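Local coordinates for protein fructosyl amine:oxygen oxidoreductase (Neosartorya fumigata, PDB 4WCT) that probably catalyses the FAD-dependent oxidative deglycation of fructosyl amines, the Amadori products of sugars with amines, at residues A97-W102 with P110-T115; A176-A181 with F285-D290; S378-V383 with G398-A403. All coordinates share one frame; numbering follows the deposited sequence.

Interaction 1 of 3, residues A97-W102 with P110-T115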
# COMPACT_ATOMS: atom_id res chain seq x y z
N ALA A 97 -1.17 14.90 7.38
CA ALA A 97 0.12 14.73 8.05
C ALA A 97 1.17 14.19 7.09
O ALA A 97 2.34 14.61 7.10
CB ALA A 97 -0.03 13.77 9.23
N ALA A 98 0.77 13.24 6.26
CA ALA A 98 1.72 12.63 5.35
C ALA A 98 2.23 13.66 4.37
O ALA A 98 3.42 13.70 4.07
CB ALA A 98 1.08 11.45 4.61
N LEU A 99 1.32 14.47 3.80
CA LEU A 99 1.72 15.45 2.81
C LEU A 99 2.75 16.40 3.41
O LEU A 99 3.75 16.76 2.78
CB LEU A 99 0.50 16.23 2.30
CG LEU A 99 0.80 17.33 1.27
CD1 LEU A 99 1.42 16.74 0.01
CD2 LEU A 99 -0.45 18.10 0.91
N LYS A 100 2.43 16.91 4.58
CA LYS A 100 3.31 17.86 5.26
C LYS A 100 4.70 17.27 5.44
O LYS A 100 5.72 17.92 5.18
CB LYS A 100 2.69 18.24 6.60
CG LYS A 100 3.58 19.13 7.46
CD LYS A 100 2.82 19.62 8.70
CE LYS A 100 3.68 20.61 9.49
NZ LYS A 100 3.27 20.73 10.92
N ALA A 101 4.76 16.01 5.82
CA ALA A 101 6.03 15.34 6.04
C ALA A 101 6.80 14.99 4.76
O ALA A 101 8.01 15.12 4.73
CB ALA A 101 5.82 14.11 6.91
N TRP A 102 6.10 14.64 3.68
CA TRP A 102 6.74 14.40 2.41
C TRP A 102 7.43 15.65 1.93
O TRP A 102 8.34 15.58 1.10
CB TRP A 102 5.72 13.95 1.34
CG TRP A 102 5.37 12.48 1.40
CD1 TRP A 102 4.14 11.97 1.63
CD2 TRP A 102 6.23 11.37 1.14
NE1 TRP A 102 4.18 10.60 1.55
CE2 TRP A 102 5.46 10.21 1.34
CE3 TRP A 102 7.61 11.23 0.92
CZ2 TRP A 102 6.01 8.91 1.21
CZ3 TRP A 102 8.13 9.95 0.75
CH2 TRP A 102 7.32 8.81 0.91
N PRO A 110 13.21 13.90 -0.22
CA PRO A 110 13.81 13.76 -1.54
C PRO A 110 13.01 12.88 -2.49
O PRO A 110 13.30 12.86 -3.70
CB PRO A 110 15.13 13.09 -1.23
CG PRO A 110 15.49 13.67 0.11
CD PRO A 110 14.19 13.61 0.85
N TYR A 111 12.07 12.12 -1.93
CA TYR A 111 11.41 11.04 -2.67
C TYR A 111 9.96 11.37 -3.05
O TYR A 111 9.27 10.53 -3.64
CB TYR A 111 11.48 9.76 -1.82
CG TYR A 111 12.90 9.39 -1.47
CD1 TYR A 111 13.84 9.21 -2.48
CD2 TYR A 111 13.37 9.54 -0.16
CE1 TYR A 111 15.17 8.98 -2.17
CE2 TYR A 111 14.72 9.37 0.14
CZ TYR A 111 15.61 9.17 -0.87
OH TYR A 111 16.95 8.92 -0.57
N PHE A 112 9.51 12.59 -2.77
CA PHE A 112 8.15 13.02 -3.17
C PHE A 112 8.20 13.96 -4.33
O PHE A 112 9.04 14.86 -4.36
CB PHE A 112 7.43 13.70 -2.01
CG PHE A 112 6.10 14.30 -2.37
CD1 PHE A 112 5.11 13.55 -3.00
CD2 PHE A 112 5.79 15.59 -1.96
CE1 PHE A 112 3.87 14.15 -3.34
CE2 PHE A 112 4.54 16.17 -2.23
CZ PHE A 112 3.57 15.43 -2.88
N HIS A 113 7.40 13.65 -5.36
CA HIS A 113 7.34 14.44 -6.58
C HIS A 113 5.94 14.98 -6.80
O HIS A 113 5.02 14.21 -7.12
CB HIS A 113 7.78 13.57 -7.75
CG HIS A 113 9.15 13.01 -7.58
ND1 HIS A 113 10.28 13.80 -7.77
CD2 HIS A 113 9.57 11.93 -6.88
CE1 HIS A 113 11.35 13.10 -7.42
NE2 HIS A 113 10.95 11.96 -6.90
N GLU A 114 5.73 16.27 -6.49
CA GLU A 114 4.39 16.83 -6.41
C GLU A 114 3.93 17.22 -7.81
O GLU A 114 3.78 18.40 -8.14
CB GLU A 114 4.30 18.01 -5.42
CG GLU A 114 2.87 18.46 -5.10
CD GLU A 114 2.82 19.50 -3.99
OE1 GLU A 114 3.89 19.88 -3.50
OE2 GLU A 114 1.72 19.98 -3.67
N THR A 115 3.68 16.20 -8.63
CA THR A 115 3.41 16.41 -10.04
C THR A 115 1.91 16.50 -10.37
O THR A 115 1.55 16.75 -11.54
CB THR A 115 4.01 15.30 -10.87
OG1 THR A 115 3.46 14.04 -10.46
CG2 THR A 115 5.51 15.23 -10.77

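Interaction 2 of 3, residues A176-A181 with F285-D290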
# COMPACT_ATOMS: atom_id res chain seq x y z
N ALA A 176 -0.62 16.41 -4.46
CA ALA A 176 -0.70 15.07 -5.00
C ALA A 176 0.43 14.86 -5.99
O ALA A 176 1.01 15.81 -6.54
CB ALA A 176 -2.07 14.84 -5.67
N GLY A 177 0.79 13.59 -6.19
CA GLY A 177 1.87 13.22 -7.10
C GLY A 177 2.28 11.79 -6.83
O GLY A 177 1.44 10.95 -6.55
N TRP A 178 3.59 11.53 -6.91
CA TRP A 178 4.08 10.21 -6.67
C TRP A 178 5.28 10.20 -5.74
O TRP A 178 5.98 11.22 -5.55
CB TRP A 178 4.41 9.52 -7.99
CG TRP A 178 5.54 10.15 -8.79
CD1 TRP A 178 5.41 11.06 -9.79
CD2 TRP A 178 6.91 9.75 -8.78
NE1 TRP A 178 6.63 11.33 -10.34
CE2 TRP A 178 7.59 10.57 -9.71
CE3 TRP A 178 7.64 8.85 -8.02
CZ2 TRP A 178 8.96 10.44 -9.97
CZ3 TRP A 178 9.04 8.78 -8.23
CH2 TRP A 178 9.67 9.53 -9.22
N ILE A 179 5.50 9.04 -5.12
CA ILE A 179 6.61 8.86 -4.22
C ILE A 179 7.48 7.70 -4.68
O ILE A 179 6.99 6.70 -5.21
CB ILE A 179 6.12 8.62 -2.77
CG1 ILE A 179 5.12 7.48 -2.73
CG2 ILE A 179 5.47 9.90 -2.25
CD1 ILE A 179 5.03 6.78 -1.39
N HIS A 180 8.79 7.83 -4.47
CA HIS A 180 9.68 6.72 -4.73
C HIS A 180 9.68 5.82 -3.52
O HIS A 180 10.48 6.02 -2.59
CB HIS A 180 11.08 7.19 -5.06
CG HIS A 180 11.89 6.15 -5.78
ND1 HIS A 180 12.04 4.86 -5.31
CD2 HIS A 180 12.50 6.19 -6.99
CE1 HIS A 180 12.73 4.16 -6.19
NE2 HIS A 180 13.05 4.95 -7.20
N ALA A 181 8.72 4.92 -3.46
CA ALA A 181 8.44 4.20 -2.20
C ALA A 181 9.64 3.36 -1.78
O ALA A 181 9.99 3.31 -0.57
CB ALA A 181 7.19 3.32 -2.34
N PHE A 285 -3.37 2.74 -14.04
CA PHE A 285 -2.59 3.95 -13.95
C PHE A 285 -1.17 3.71 -14.38
O PHE A 285 -0.69 2.59 -14.40
CB PHE A 285 -2.65 4.56 -12.54
CG PHE A 285 -2.19 3.65 -11.42
CD1 PHE A 285 -3.13 2.98 -10.65
CD2 PHE A 285 -0.86 3.58 -11.06
CE1 PHE A 285 -2.73 2.18 -9.58
CE2 PHE A 285 -0.46 2.78 -10.00
CZ PHE A 285 -1.40 2.10 -9.25
N PHE A 286 -0.46 4.80 -14.68
CA PHE A 286 0.99 4.71 -14.89
C PHE A 286 1.69 5.85 -14.25
O PHE A 286 1.08 6.89 -13.99
CB PHE A 286 1.36 4.63 -16.38
CG PHE A 286 1.56 5.98 -17.05
CD1 PHE A 286 2.84 6.49 -17.21
CD2 PHE A 286 0.51 6.65 -17.58
CE1 PHE A 286 3.02 7.68 -17.89
CE2 PHE A 286 0.67 7.86 -18.24
CZ PHE A 286 1.93 8.39 -18.36
N MET A 287 2.97 5.63 -13.94
CA MET A 287 3.80 6.69 -13.39
C MET A 287 5.07 6.87 -14.21
O MET A 287 5.46 6.03 -15.01
CB MET A 287 4.11 6.52 -11.89
CG MET A 287 3.00 7.09 -11.01
SD MET A 287 2.87 6.67 -9.26
CE MET A 287 2.15 5.03 -9.33
N GLU A 288 5.69 8.03 -14.05
CA GLU A 288 6.77 8.34 -14.94
C GLU A 288 7.94 7.37 -14.78
O GLU A 288 8.19 6.80 -13.70
CB GLU A 288 7.20 9.80 -14.81
CG GLU A 288 7.98 10.13 -13.57
CD GLU A 288 8.27 11.62 -13.46
OE1 GLU A 288 9.40 12.02 -13.74
OE2 GLU A 288 7.34 12.38 -13.11
N PRO A 289 8.72 7.21 -15.83
CA PRO A 289 9.84 6.26 -15.81
C PRO A 289 10.83 6.56 -14.69
O PRO A 289 11.10 7.73 -14.38
CB PRO A 289 10.49 6.47 -17.15
CG PRO A 289 9.36 6.96 -18.03
CD PRO A 289 8.53 7.81 -17.16
N ASP A 290 11.38 5.51 -14.06
CA ASP A 290 12.28 5.75 -12.93
C ASP A 290 13.63 6.28 -13.38
O ASP A 290 14.05 6.07 -14.52
CB ASP A 290 12.44 4.50 -12.03
CG ASP A 290 13.44 3.53 -12.57
OD1 ASP A 290 13.08 2.85 -13.54
OD2 ASP A 290 14.59 3.42 -12.00
O HOH W 1 14.78 4.03 -9.38

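Interaction 3 of 3, residues S378-V383 with G398-A403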
# COMPACT_ATOMS: atom_id res chain seq x y z
N SER A 378 -0.03 -6.04 25.51
CA SER A 378 1.34 -5.74 25.11
C SER A 378 1.53 -5.88 23.60
O SER A 378 2.63 -5.64 23.10
CB SER A 378 2.35 -6.62 25.85
OG SER A 378 2.16 -6.49 27.24
N LEU A 379 0.47 -6.31 22.90
CA LEU A 379 0.52 -6.42 21.44
C LEU A 379 -0.16 -5.19 20.85
O LEU A 379 -1.33 -4.91 21.13
CB LEU A 379 -0.22 -7.69 21.00
CG LEU A 379 -0.38 -7.85 19.49
CD1 LEU A 379 0.96 -8.13 18.83
CD2 LEU A 379 -1.32 -9.01 19.22
N LEU A 380 0.52 -4.57 19.90
CA LEU A 380 -0.05 -3.52 19.07
C LEU A 380 -0.06 -4.01 17.62
O LEU A 380 0.93 -4.54 17.17
CB LEU A 380 0.80 -2.27 19.15
CG LEU A 380 0.36 -1.08 18.31
CD1 LEU A 380 -0.91 -0.45 18.84
CD2 LEU A 380 1.48 -0.07 18.31
N VAL A 381 -1.22 -4.01 17.01
CA VAL A 381 -1.33 -4.34 15.57
C VAL A 381 -1.32 -3.05 14.74
O VAL A 381 -1.91 -2.05 15.11
CB VAL A 381 -2.58 -5.21 15.25
CG1 VAL A 381 -2.55 -6.51 16.04
CG2 VAL A 381 -3.89 -4.47 15.50
N ALA A 382 -0.64 -3.09 13.60
CA ALA A 382 -0.58 -1.96 12.68
C ALA A 382 -0.58 -2.53 11.26
O ALA A 382 0.46 -2.85 10.69
CB ALA A 382 0.65 -1.09 12.94
N VAL A 383 -1.80 -2.77 10.80
CA VAL A 383 -2.08 -3.55 9.60
C VAL A 383 -3.24 -2.92 8.84
O VAL A 383 -3.80 -1.88 9.24
CB VAL A 383 -2.39 -5.02 9.96
CG1 VAL A 383 -1.19 -5.69 10.62
CG2 VAL A 383 -3.61 -5.12 10.85
N GLY A 398 4.52 7.50 13.34
CA GLY A 398 4.15 8.36 14.47
C GLY A 398 2.79 8.02 15.03
O GLY A 398 2.57 8.11 16.24
N PHE A 399 1.81 7.80 14.16
CA PHE A 399 0.51 7.32 14.60
C PHE A 399 0.62 5.99 15.31
O PHE A 399 -0.01 5.78 16.38
CB PHE A 399 -0.46 7.20 13.42
CG PHE A 399 -0.85 8.51 12.85
CD1 PHE A 399 -1.78 9.31 13.51
CD2 PHE A 399 -0.30 8.95 11.66
CE1 PHE A 399 -2.14 10.55 12.98
CE2 PHE A 399 -0.66 10.17 11.14
CZ PHE A 399 -1.62 10.95 11.76
N ILE A 400 1.45 5.08 14.78
CA ILE A 400 1.64 3.78 15.43
C ILE A 400 2.33 3.93 16.81
O ILE A 400 1.88 3.33 17.80
CB ILE A 400 2.45 2.83 14.52
CG1 ILE A 400 1.62 2.45 13.26
CG2 ILE A 400 2.87 1.57 15.28
CD1 ILE A 400 2.44 1.97 12.09
N ALA A 401 3.37 4.75 16.89
CA ALA A 401 4.01 5.05 18.19
C ALA A 401 3.02 5.70 19.18
O ALA A 401 3.04 5.39 20.40
CB ALA A 401 5.24 5.90 17.99
N ASP A 402 2.15 6.56 18.68
CA ASP A 402 1.14 7.20 19.51
C ASP A 402 0.18 6.16 20.08
O ASP A 402 -0.20 6.20 21.25
CB ASP A 402 0.31 8.23 18.71
CG ASP A 402 1.02 9.57 18.49
OD1 ASP A 402 2.13 9.82 19.04
OD2 ASP A 402 0.46 10.37 17.70
N ALA A 403 -0.24 5.22 19.25
CA ALA A 403 -1.09 4.14 19.72
C ALA A 403 -0.37 3.26 20.77
O ALA A 403 -0.97 2.85 21.77
CB ALA A 403 -1.53 3.30 18.54

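Interaction 1 of 3, residues A97-W102 with P110-T115
Trp-102 and Phe-112 carry the greater part of this contact, and each reaches across with more than its ring. The CB of Trp-102 rests against the ring of Phe-112, 3.7 Å from CD2, while the CB of Phe-112 comes obliquely against the indole, 3.8 Å from CE3 of Trp-102. This reciprocal fit leaves the two aromatic systems neither stacked nor edge-to-face: the phenyl and the five-membered ring of Trp-102 have centroids 5.4 Å apart and planes inclined by 37°. The torsions explain the exchange. Phe-112 has CG trans to its backbone N (chi1 174°), which stretches the phenyl back along the last turn of the helix. Trp-102 sets CG opposite its carbonyl carbon (chi1 -82°), swinging the indole toward the residue just before the strand, where CZ3 of Trp-102 comes 4.2 Å from CB of Tyr-111. The far end of the phenyl is met one turn earlier by Leu-99, whose extended first torsion brings CD1 to 3.8 Å from CZ of Phe-112. Both helical side chains approach the phenyl from one side; over the other face stands the backbone N of Glu-114, 4.2 Å above the ring centre. No hydrogen bond links the segments, and the contact between them is apolar. The indole's rotation is further fixed by NE1, which bonds to Met-391 O, and Ile-179 touches both aromatic side chains from the neighbouring strand. With the side chain of Trp-102 about 8 Å from the FAD, helix 86-102 and strand 112-113, neighbours along the chain, pack side chain to side chain: the helix folds back, through a short loop, onto an outer member of a three-stranded antiparallel sheet in this FAD-dependent oxidoreductase.

Interaction 2 of 3, residues A176-A181 with F285-D290
Met-287 opens the contact with a Met-aromatic approach: its SD lies 3.5 Å from CB of Trp-178 and meets the indole obliquely, 5.3 Å from the centroid of the five-membered ring. Two sheets are brought together here, strand 176-179 of a small antiparallel sheet and strand 284-287 of a larger mixed one, and the side chain of Met-287 is also about 5 Å from the FAD. At Glu-288 the interaction becomes polar. CG of Glu-288 sits between its backbone N and carbonyl carbon (chi1 75°), and from there the extended chain runs across the indole at roughly a right angle. Its OE2 accepts the N-H of Trp-178, NE1 to OE2 3.0 Å, in a somewhat bent bond (150° at the hydrogen) that arrives from above the carboxylate plane. The backbone N of Leu-275 shares this oxygen, and that of Asn-274 holds OE1, so three N-H groups fix the carboxylate and probably stabilise its negative charge. Behind CD, the aliphatic part of Glu-288 adds packing, CG being 3.7 Å from CZ2 of Trp-178. Past Pro-289, OD2 of Asp-290 accepts from the backbone N of Asp-292 and Lys-293, and OD1 from that of Glu-295. On the other segment, ND1 of His-180 caps Lys-183 N at the start of helix 181-194. A water in the plane of that imidazole, 2.9 Å from NE2 of His-180, donates to OD2 of Asp-290 at 2.7 Å.

Interaction 3 of 3, residues S378-V383 with G398-A403
Ala-403 N bonds to Phe-399 O at 2.9 Å, and this regular helical turn presents the methyl group of Ala-403 to Leu-380 on the strand. The equivalent bond one residue earlier joins Asp-402 N to Gly-398 O. Across the interface itself nothing polar is exchanged; the strand offers alternate residues, Leu-380 and Ala-382, and the helix answers with Ile-400 and Ala-403. Leu-380 divides its two methyls between them. Its CG extends away from the backbone N (chi1 178°), carrying the fork far enough to straddle the helix surface, with CD1 3.8 Å from CB of Ala-403 and CD2 3.7 Å from CG2 of Ile-400. The same CD2 also lies against the backbone, 3.5 Å from Ile-400 O. A helix packed on a largely parallel sheet fits the Rossmann-type FAD-binding fold expected of this family. Here strand 379-383, parallel to strand 233-236 in the six-stranded sheet, leads into helix 393-404, which returns nearly antiparallel to it (156°) with the segment axes 9.4 Å apart. Ile-400 works with both of its branches. While CG2 is turned toward Leu-380, the longer arm takes the position beside the backbone N (chi1 -67°) and ends with CD1 3.6 Å from CB of Ala-382. Further round, Ile-400 meets Trp-36 and Thr-40 of helix 35-46, whose first turn carries the last glycine of what appears to be a GxGxxG dinucleotide-binding motif. On another side of the helix Asp-402 forms a salt bridge through OD1 with Arg-47 NH1.

In the fold
Along the chain the contacts follow in series, yet each has a side chain within about 8 Å of the same FAD. Interactions 1 and 2, with centres about 12 Å apart, are joined through the sheet that strands 112-113 and 176-179 share: backbone hydrogen bonds run between Tyr-111 and His-180 and between His-113 and Trp-178. Interaction 3 lies across the chain's centre from interaction 2, about 28 Å between centres, in what is probably the Rossmann-type FAD-binding part. Interaction 1, its centre about 23 Å from that of interaction 3, touches both the others, Ala-97 of helix 86-102 meeting Phe-399 of helix 393-404; interactions 2 and 3 stay about 14 Å apart at their nearest atoms.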